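Local structure of CRISPR-associated endonuclease Cas3-HD (Methanocaldococcus jannaschii, 3S4L) at residues K40-A45 with R205-T210; Y100-K105 with Y169-I174. The protein cuts single-stranded DNA in a magnesium-dependent reaction, and single-stranded RNA without added cations, as the HD nuclease of CRISPR interference. All blocks are in the same frame, centred on the assembly; numbering follows the deposited sequence.

Contact 1: K40-A45 with R205-T210; sequences KRALEA and RFIVGT
A chi1 of 162° turns CG1 of Ile207 away from the amide nitrogen and carries CD1 out from helix 204-215 to Ala42. Ile207 CD1 stops 3.7 Å from Ala42 CB and rests almost as near the carbonyl carbon of the same residue, a methyl set against the helix wall. The first bond of the Leu43 side chain points away from helix 204-215, yet CG beside the backbone N (chi1 -73°) swings Leu43 CD2 back to 4.0 Å from Ile207 CD1, and the two side chains cross at about a right angle. Ala42 CB is the hub of the packing. Besides Ile207, Ala42 CB meets Thr210 CG2 at 4.0 Å, one helical turn further on, and Phe206 CZ at 4.2 Å, an oblique approach to the ring. The small side chain of Ala42 is consistent with the close approach of the backbones, the CA atoms of Ala42 and Ile207 being 5.9 Å apart. No hydrogen bond crosses the interface, which is held by apolar packing alone. The contact joins helix 36-43 to helix 204-215 in the mainly helical HD fold; beside it, helix 110-121 offers Ile115 to both Leu43 and Ile207, and Leu46 from the following loop also touches Ile207.

Contact 2: Y100-K105 with Y169-I174; sequences YHILLK and YSIGDI
Residues 169-174, in the loop between helices 159-167 and 181-197, fold over one side of helix 91-107 in a surface contact. Ile102 and Lys105, three residues apart and hence on neighbouring turns, receive the loop. Ile102 uses two branches: CG2 lies 3.9 Å from Tyr169 OH, while CD1 reaches Ile171 CG2 at 4.1 Å, the two isoleucine side chains crossing obliquely. Its chi1 of -75° sets CG1 beside the backbone N and CG2 anti to it, which divides the branches between these partners. The tyrosine and Ile102 slide past one another in opposite directions, and the phenol oxygen is as near the carbonyl O of Ile102 as its methyl, too far for a hydrogen bond.

In this helical HD domain, whose metal site lies elsewhere, the loop carries its own turn: Ser170 OG probably accepts from Gly172 N at 3.2 Å, as in an ST turn, although the position of the hydroxyl is less certain. Ile171 N also makes a weak hydrogen bond to Glu160, tying the loop back to helix 159-167, which sends Ile167 to the same Ile102.

Lys105 reaches the loop with its chain bent at chi2 (77°) and again at chi4. Lys105 CD packs 3.5 Å from Ile174 CG2, and Lys105 CG approaches the Tyr169 ring obliquely, 4.2 Å from Tyr169 CE1, so that the lysine touches both ends of the segment. Tyr169 is poorly ordered, and the chain is not modelled directly after Ile174.

In the fold
Contact 2 is nested within the chain loop that contact 1 closes: 40-45 comes first, then 100-105, 169-174 and finally 205-210. Their centres lie 24 Å apart, with nearest atoms about 9 Å from each other, so neither touches the other directly. Helix 110-121 links them, since its side chains meet Leu43, Ile207 and Val208 at contact 1 and Tyr100 and Leu103 at contact 2. Both fall in the Cas3-type HD domain and away from the metal site of Asp67, His91, His123 and His124. Contact 1, a buried packing of helices, brings early and late parts of the domain together, whereas contact 2 lays a surface loop on helix 91-107, which begins at the metal ligand His91.

Contact 1: K40-A45 with R205-T210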
ATOM      1  N   LYS A  40       7.422  15.632   5.611  1.00 40.02           N
ATOM      2  CA  LYS A  40       7.909  16.510   4.544  1.00 39.63           C
ATOM      3  C   LYS A  40       9.433  16.552   4.502  1.00 41.56           C
ATOM      4  O   LYS A  40      10.035  16.497   3.421  1.00 36.45           O
ATOM      5  CB  LYS A  40       7.366  17.930   4.675  1.00 41.85           C
ATOM      6  CG  LYS A  40       8.027  18.951   3.753  1.00 40.95           C
ATOM      7  CD  LYS A  40       7.374  20.327   3.923  1.00 45.84           C
ATOM      8  CE  LYS A  40       7.875  21.328   2.881  1.00 48.08           C
ATOM      9  NZ  LYS A  40       9.271  21.749   3.142  1.00 50.33           N
ATOM     10  N   ARG A  41      10.060  16.644   5.674  1.00 38.92           N
ATOM     11  CA  ARG A  41      11.514  16.784   5.728  1.00 43.72           C
ATOM     12  C   ARG A  41      12.265  15.463   5.501  1.00 42.21           C
ATOM     13  O   ARG A  41      13.421  15.468   5.079  1.00 48.45           O
ATOM     14  CB  ARG A  41      11.963  17.508   7.006  1.00 52.62           C
ATOM     15  CG  ARG A  41      11.945  19.036   6.849  1.00 54.50           C
ATOM     16  CD  ARG A  41      11.945  19.764   8.173  1.00 62.31           C
ATOM     17  NE  ARG A  41      13.140  20.588   8.350  1.00 73.25           N
ATOM     18  CZ  ARG A  41      13.356  21.753   7.741  1.00 80.87           C
ATOM     19  NH1 ARG A  41      12.458  22.244   6.892  1.00 81.21           N
ATOM     20  NH2 ARG A  41      14.480  22.427   7.972  1.00 82.79           N
ATOM     21  N   ALA A  42      11.592  14.347   5.758  1.00 36.52           N
ATOM     22  CA  ALA A  42      12.128  13.026   5.466  1.00 43.89           C
ATOM     23  C   ALA A  42      12.169  12.817   3.959  1.00 49.47           C
ATOM     24  O   ALA A  42      13.190  12.397   3.422  1.00 52.58           O
ATOM     25  CB  ALA A  42      11.277  11.943   6.127  1.00 39.58           C
ATOM     26  N   LEU A  43      11.049  13.099   3.291  1.00 44.55           N
ATOM     27  CA  LEU A  43      10.991  13.102   1.826  1.00 42.80           C
ATOM     28  C   LEU A  43      12.060  14.009   1.232  1.00 39.83           C
ATOM     29  O   LEU A  43      12.592  13.744   0.159  1.00 36.86           O
ATOM     30  CB  LEU A  43       9.619  13.549   1.326  1.00 36.10           C
ATOM     31  CG  LEU A  43       8.501  12.532   1.504  1.00 35.81           C
ATOM     32  CD1 LEU A  43       7.188  13.096   1.005  1.00 31.59           C
ATOM     33  CD2 LEU A  43       8.861  11.214   0.794  1.00 33.86           C
ATOM     34  N   GLU A  44      12.376  15.070   1.957  1.00 37.70           N
ATOM     35  CA  GLU A  44      13.297  16.088   1.487  1.00 46.19           C
ATOM     36  C   GLU A  44      14.734  15.599   1.603  1.00 52.33           C
ATOM     37  O   GLU A  44      15.663  16.182   1.022  1.00 47.01           O
ATOM     38  CB  GLU A  44      13.092  17.371   2.301  1.00 49.23           C
ATOM     39  CG  GLU A  44      13.579  18.644   1.636  1.00 62.73           C
ATOM     40  CD  GLU A  44      12.935  19.890   2.236  1.00 75.87           C
ATOM     41  OE1 GLU A  44      13.280  20.251   3.385  1.00 80.30           O
ATOM     42  OE2 GLU A  44      12.072  20.498   1.561  1.00 78.12           O
ATOM     43  N   ALA A  45      14.910  14.523   2.366  1.00 55.73           N
ATOM     44  CA  ALA A  45      16.226  13.934   2.559  1.00 59.51           C
ATOM     45  C   ALA A  45      16.427  12.809   1.545  1.00 63.22           C
ATOM     46  O   ALA A  45      17.448  12.125   1.553  1.00 71.17           O
ATOM     47  CB  ALA A  45      16.375  13.425   3.978  1.00 59.47           C
ATOM     48  N   ARG A 205      15.294   2.749   5.983  1.00 76.13           N
ATOM     49  CA  ARG A 205      14.524   2.224   7.109  1.00 79.46           C
ATOM     50  C   ARG A 205      13.902   3.360   7.916  1.00 83.87           C
ATOM     51  O   ARG A 205      12.818   3.215   8.484  1.00 86.24           O
ATOM     52  CB  ARG A 205      15.396   1.341   8.024  1.00 80.82           C
ATOM     53  CG  ARG A 205      15.766  -0.033   7.450  1.00 80.12           C
ATOM     54  CD  ARG A 205      16.280  -0.998   8.532  1.00 83.21           C
ATOM     55  NE  ARG A 205      16.543  -2.340   8.003  1.00 88.39           N
ATOM     56  CZ  ARG A 205      15.933  -3.461   8.400  1.00 90.03           C
ATOM     57  NH1 ARG A 205      15.012  -3.426   9.357  1.00 88.82           N
ATOM     58  NH2 ARG A 205      16.253  -4.627   7.841  1.00 87.84           N
ATOM     59  N   PHE A 206      14.600   4.490   7.964  1.00 84.67           N
ATOM     60  CA  PHE A 206      14.131   5.659   8.698  1.00 82.48           C
ATOM     61  C   PHE A 206      13.044   6.402   7.912  1.00 71.06           C
ATOM     62  O   PHE A 206      12.087   6.911   8.502  1.00 77.03           O
ATOM     63  CB  PHE A 206      15.320   6.571   9.074  1.00 92.03           C
ATOM     64  CG  PHE A 206      15.167   8.013   8.641  1.00 97.23           C
ATOM     65  CD1 PHE A 206      14.812   8.995   9.562  1.00 99.53           C
ATOM     66  CD2 PHE A 206      15.401   8.392   7.326  1.00 96.58           C
ATOM     67  CE1 PHE A 206      14.676  10.322   9.174  1.00 97.41           C
ATOM     68  CE2 PHE A 206      15.264   9.719   6.931  1.00 96.53           C
ATOM     69  CZ  PHE A 206      14.902  10.684   7.859  1.00 96.56           C
ATOM     70  N   ILE A 207      13.170   6.443   6.587  1.00 53.89           N
ATOM     71  CA  ILE A 207      12.174   7.144   5.764  1.00 51.37           C
ATOM     72  C   ILE A 207      10.878   6.342   5.643  1.00 43.71           C
ATOM     73  O   ILE A 207       9.791   6.847   5.974  1.00 34.79           O
ATOM     74  CB  ILE A 207      12.735   7.550   4.379  1.00 55.66           C
ATOM     75  CG1 ILE A 207      11.603   7.850   3.398  1.00 48.36           C
ATOM     76  CG2 ILE A 207      13.613   6.477   3.829  1.00 66.86           C
ATOM     77  CD1 ILE A 207      11.003   9.241   3.579  1.00 47.71           C
ATOM     78  N   VAL A 208      10.997   5.090   5.200  1.00 43.44           N
ATOM     79  CA  VAL A 208       9.897   4.136   5.295  1.00 39.93           C
ATOM     80  C   VAL A 208       9.377   4.095   6.723  1.00 41.50           C
ATOM     81  O   VAL A 208       8.166   4.109   6.961  1.00 42.94           O
ATOM     82  CB  VAL A 208      10.348   2.708   4.929  1.00 40.90           C
ATOM     83  CG1 VAL A 208       9.248   1.701   5.258  1.00 34.30           C
ATOM     84  CG2 VAL A 208      10.749   2.624   3.478  1.00 42.03           C
ATOM     85  N   GLY A 209      10.306   4.027   7.674  1.00 41.73           N
ATOM     86  CA  GLY A 209       9.955   4.034   9.082  1.00 39.36           C
ATOM     87  C   GLY A 209       9.154   5.263   9.454  1.00 37.77           C
ATOM     88  O   GLY A 209       8.206   5.183  10.226  1.00 40.89           O
ATOM     89  N   THR A 210       9.522   6.404   8.878  1.00 43.13           N
ATOM     90  CA  THR A 210       8.813   7.670   9.118  1.00 41.68           C
ATOM     91  C   THR A 210       7.402   7.675   8.519  1.00 36.88           C
ATOM     92  O   THR A 210       6.451   8.126   9.155  1.00 36.74           O
ATOM     93  CB  THR A 210       9.602   8.868   8.516  1.00 44.14           C
ATOM     94  OG1 THR A 210      10.962   8.827   8.963  1.00 47.69           O
ATOM     95  CG2 THR A 210       8.976  10.202   8.910  1.00 37.70           C
TER

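Contact 2: Y100-K105 with Y169-I174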
ATOM      1  N   TYR A 100       1.741   2.016  -6.165  1.00 27.86           N
ATOM      2  CA  TYR A 100       2.772   2.577  -7.003  1.00 23.61           C
ATOM      3  C   TYR A 100       2.171   3.265  -8.232  1.00 26.65           C
ATOM      4  O   TYR A 100       2.505   4.414  -8.534  1.00 29.79           O
ATOM      5  CB  TYR A 100       3.761   1.504  -7.446  1.00 22.39           C
ATOM      6  CG  TYR A 100       4.768   2.072  -8.406  1.00 23.05           C
ATOM      7  CD1 TYR A 100       4.569   2.004  -9.780  1.00 22.81           C
ATOM      8  CD2 TYR A 100       5.904   2.713  -7.938  1.00 27.59           C
ATOM      9  CE1 TYR A 100       5.506   2.549 -10.676  1.00 28.75           C
ATOM     10  CE2 TYR A 100       6.837   3.261  -8.811  1.00 34.53           C
ATOM     11  CZ  TYR A 100       6.634   3.173 -10.178  1.00 35.28           C
ATOM     12  OH  TYR A 100       7.566   3.712 -11.036  1.00 40.35           O
ATOM     13  N   HIS A 101       1.312   2.564  -8.966  1.00 26.38           N
ATOM     14  CA  HIS A 101       0.806   3.145 -10.220  1.00 34.41           C
ATOM     15  C   HIS A 101      -0.066   4.363  -9.960  1.00 35.17           C
ATOM     16  O   HIS A 101      -0.002   5.354 -10.678  1.00 39.87           O
ATOM     17  CB  HIS A 101       0.078   2.112 -11.084  1.00 33.43           C
ATOM     18  CG  HIS A 101       0.987   1.059 -11.616  1.00 36.99           C
ATOM     19  ND1 HIS A 101       1.905   1.309 -12.613  1.00 41.49           N
ATOM     20  CD2 HIS A 101       1.163  -0.234 -11.254  1.00 38.62           C
ATOM     21  CE1 HIS A 101       2.593   0.207 -12.856  1.00 41.33           C
ATOM     22  NE2 HIS A 101       2.161  -0.744 -12.044  1.00 39.82           N
ATOM     23  N   ILE A 102      -0.858   4.292  -8.903  1.00 34.16           N
ATOM     24  CA  ILE A 102      -1.694   5.416  -8.545  1.00 33.60           C
ATOM     25  C   ILE A 102      -0.845   6.613  -8.089  1.00 37.89           C
ATOM     26  O   ILE A 102      -1.128   7.733  -8.491  1.00 29.94           O
ATOM     27  CB  ILE A 102      -2.770   5.015  -7.535  1.00 30.95           C
ATOM     28  CG1 ILE A 102      -3.857   4.230  -8.273  1.00 31.75           C
ATOM     29  CG2 ILE A 102      -3.377   6.261  -6.866  1.00 30.38           C
ATOM     30  CD1 ILE A 102      -4.484   3.153  -7.459  1.00 31.71           C
ATOM     31  N   LEU A 103       0.215   6.388  -7.309  1.00 39.06           N
ATOM     32  CA  LEU A 103       1.085   7.500  -6.912  1.00 36.03           C
ATOM     33  C   LEU A 103       1.773   8.139  -8.111  1.00 39.54           C
ATOM     34  O   LEU A 103       1.910   9.362  -8.186  1.00 41.47           O
ATOM     35  CB  LEU A 103       2.123   7.066  -5.875  1.00 33.71           C
ATOM     36  CG  LEU A 103       1.609   6.768  -4.459  1.00 28.15           C
ATOM     37  CD1 LEU A 103       2.756   6.215  -3.596  1.00 24.64           C
ATOM     38  CD2 LEU A 103       1.002   8.036  -3.843  1.00 20.69           C
ATOM     39  N   LEU A 104       2.211   7.311  -9.048  1.00 40.80           N
ATOM     40  CA  LEU A 104       2.920   7.815 -10.214  1.00 38.82           C
ATOM     41  C   LEU A 104       1.991   8.718 -11.009  1.00 36.06           C
ATOM     42  O   LEU A 104       2.397   9.788 -11.475  1.00 40.74           O
ATOM     43  CB  LEU A 104       3.397   6.664 -11.102  1.00 29.63           C
ATOM     44  CG  LEU A 104       4.757   6.787 -11.787  1.00 32.03           C
ATOM     45  CD1 LEU A 104       4.741   6.030 -13.108  1.00 30.62           C
ATOM     46  CD2 LEU A 104       5.185   8.228 -12.006  1.00 33.91           C
ATOM     47  N   LYS A 105       0.741   8.292 -11.163  1.00 33.14           N
ATOM     48  CA  LYS A 105      -0.238   9.115 -11.880  1.00 45.58           C
ATOM     49  C   LYS A 105      -0.456  10.463 -11.186  1.00 42.82           C
ATOM     50  O   LYS A 105      -0.315  11.519 -11.793  1.00 46.14           O
ATOM     51  CB  LYS A 105      -1.575   8.386 -12.001  1.00 49.48           C
ATOM     52  CG  LYS A 105      -2.567   9.102 -12.887  1.00 56.20           C
ATOM     53  CD  LYS A 105      -2.228   8.906 -14.346  1.00 66.64           C
ATOM     54  CE  LYS A 105      -3.026   9.860 -15.234  1.00 76.37           C
ATOM     55  NZ  LYS A 105      -4.360  10.207 -14.653  1.00 76.70           N
ATOM     56  N   TYR A 169     -10.782   7.815  -9.083  1.00 86.12           N
ATOM     57  CA  TYR A 169     -10.647   7.522 -10.507  1.00 89.72           C
ATOM     58  C   TYR A 169     -10.265   6.085 -10.861  1.00 79.84           C
ATOM     59  O   TYR A 169     -10.321   5.188 -10.016  1.00 77.32           O
ATOM     60  CB  TYR A 169      -9.752   8.537 -11.220  1.00 98.30           C
ATOM     61  CG  TYR A 169      -8.403   8.742 -10.602  1.00103.02           C
ATOM     62  CD1 TYR A 169      -7.275   8.146 -11.147  1.00103.55           C
ATOM     63  CD2 TYR A 169      -8.251   9.532  -9.475  1.00105.04           C
ATOM     64  CE1 TYR A 169      -6.026   8.333 -10.586  1.00102.56           C
ATOM     65  CE2 TYR A 169      -7.007   9.725  -8.900  1.00104.28           C
ATOM     66  CZ  TYR A 169      -5.899   9.125  -9.462  1.00102.39           C
ATOM     67  OH  TYR A 169      -4.660   9.311  -8.900  1.00100.81           O
ATOM     68  N   SER A 170      -9.884   5.887 -12.123  1.00 75.46           N
ATOM     69  CA  SER A 170      -9.992   4.581 -12.778  1.00 72.69           C
ATOM     70  C   SER A 170      -8.670   3.879 -13.068  1.00 71.85           C
ATOM     71  O   SER A 170      -7.858   4.373 -13.856  1.00 71.04           O
ATOM     72  CB  SER A 170     -10.773   4.767 -14.088  1.00 78.84           C
ATOM     73  OG  SER A 170     -11.000   3.549 -14.766  1.00 82.95           O
ATOM     74  N   ILE A 171      -8.472   2.716 -12.445  1.00 73.38           N
ATOM     75  CA  ILE A 171      -7.321   1.861 -12.757  1.00 73.72           C
ATOM     76  C   ILE A 171      -7.443   1.240 -14.150  1.00 76.55           C
ATOM     77  O   ILE A 171      -6.588   0.458 -14.565  1.00 78.48           O
ATOM     78  CB  ILE A 171      -7.093   0.727 -11.718  1.00 61.18           C
ATOM     79  CG1 ILE A 171      -8.426   0.231 -11.141  1.00 59.55           C
ATOM     80  CG2 ILE A 171      -6.149   1.189 -10.617  1.00 57.18           C
ATOM     81  CD1 ILE A 171      -9.174  -0.701 -12.080  1.00 57.38           C
ATOM     82  N   GLY A 172      -8.519   1.565 -14.859  1.00 77.00           N
ATOM     83  CA  GLY A 172      -8.592   1.267 -16.272  1.00 76.67           C
ATOM     84  C   GLY A 172      -7.652   2.226 -16.976  1.00 79.81           C
ATOM     85  O   GLY A 172      -6.763   1.813 -17.725  1.00 78.91           O
ATOM     86  N   ASP A 173      -7.837   3.517 -16.701  1.00 83.51           N
ATOM     87  CA  ASP A 173      -7.052   4.577 -17.325  1.00 86.69           C
ATOM     88  C   ASP A 173      -5.549   4.530 -17.023  1.00 87.36           C
ATOM     89  O   ASP A 173      -4.794   5.332 -17.570  1.00 91.15           O
ATOM     90  N   ILE A 174      -5.116   3.611 -16.156  1.00 83.23           N
ATOM     91  CA  ILE A 174      -3.679   3.428 -15.873  1.00 78.28           C
ATOM     92  C   ILE A 174      -3.299   2.041 -15.340  1.00 77.38           C
ATOM     93  O   ILE A 174      -3.203   1.063 -16.094  1.00 77.31           O
ATOM     94  CB  ILE A 174      -3.122   4.519 -14.913  1.00 82.24           C
ATOM     95  CG1 ILE A 174      -4.229   5.057 -13.993  1.00 76.86           C
ATOM     96  CG2 ILE A 174      -2.461   5.654 -15.701  1.00 83.43           C
ATOM     97  CD1 ILE A 174      -4.217   4.461 -12.610  1.00 69.98           C
TER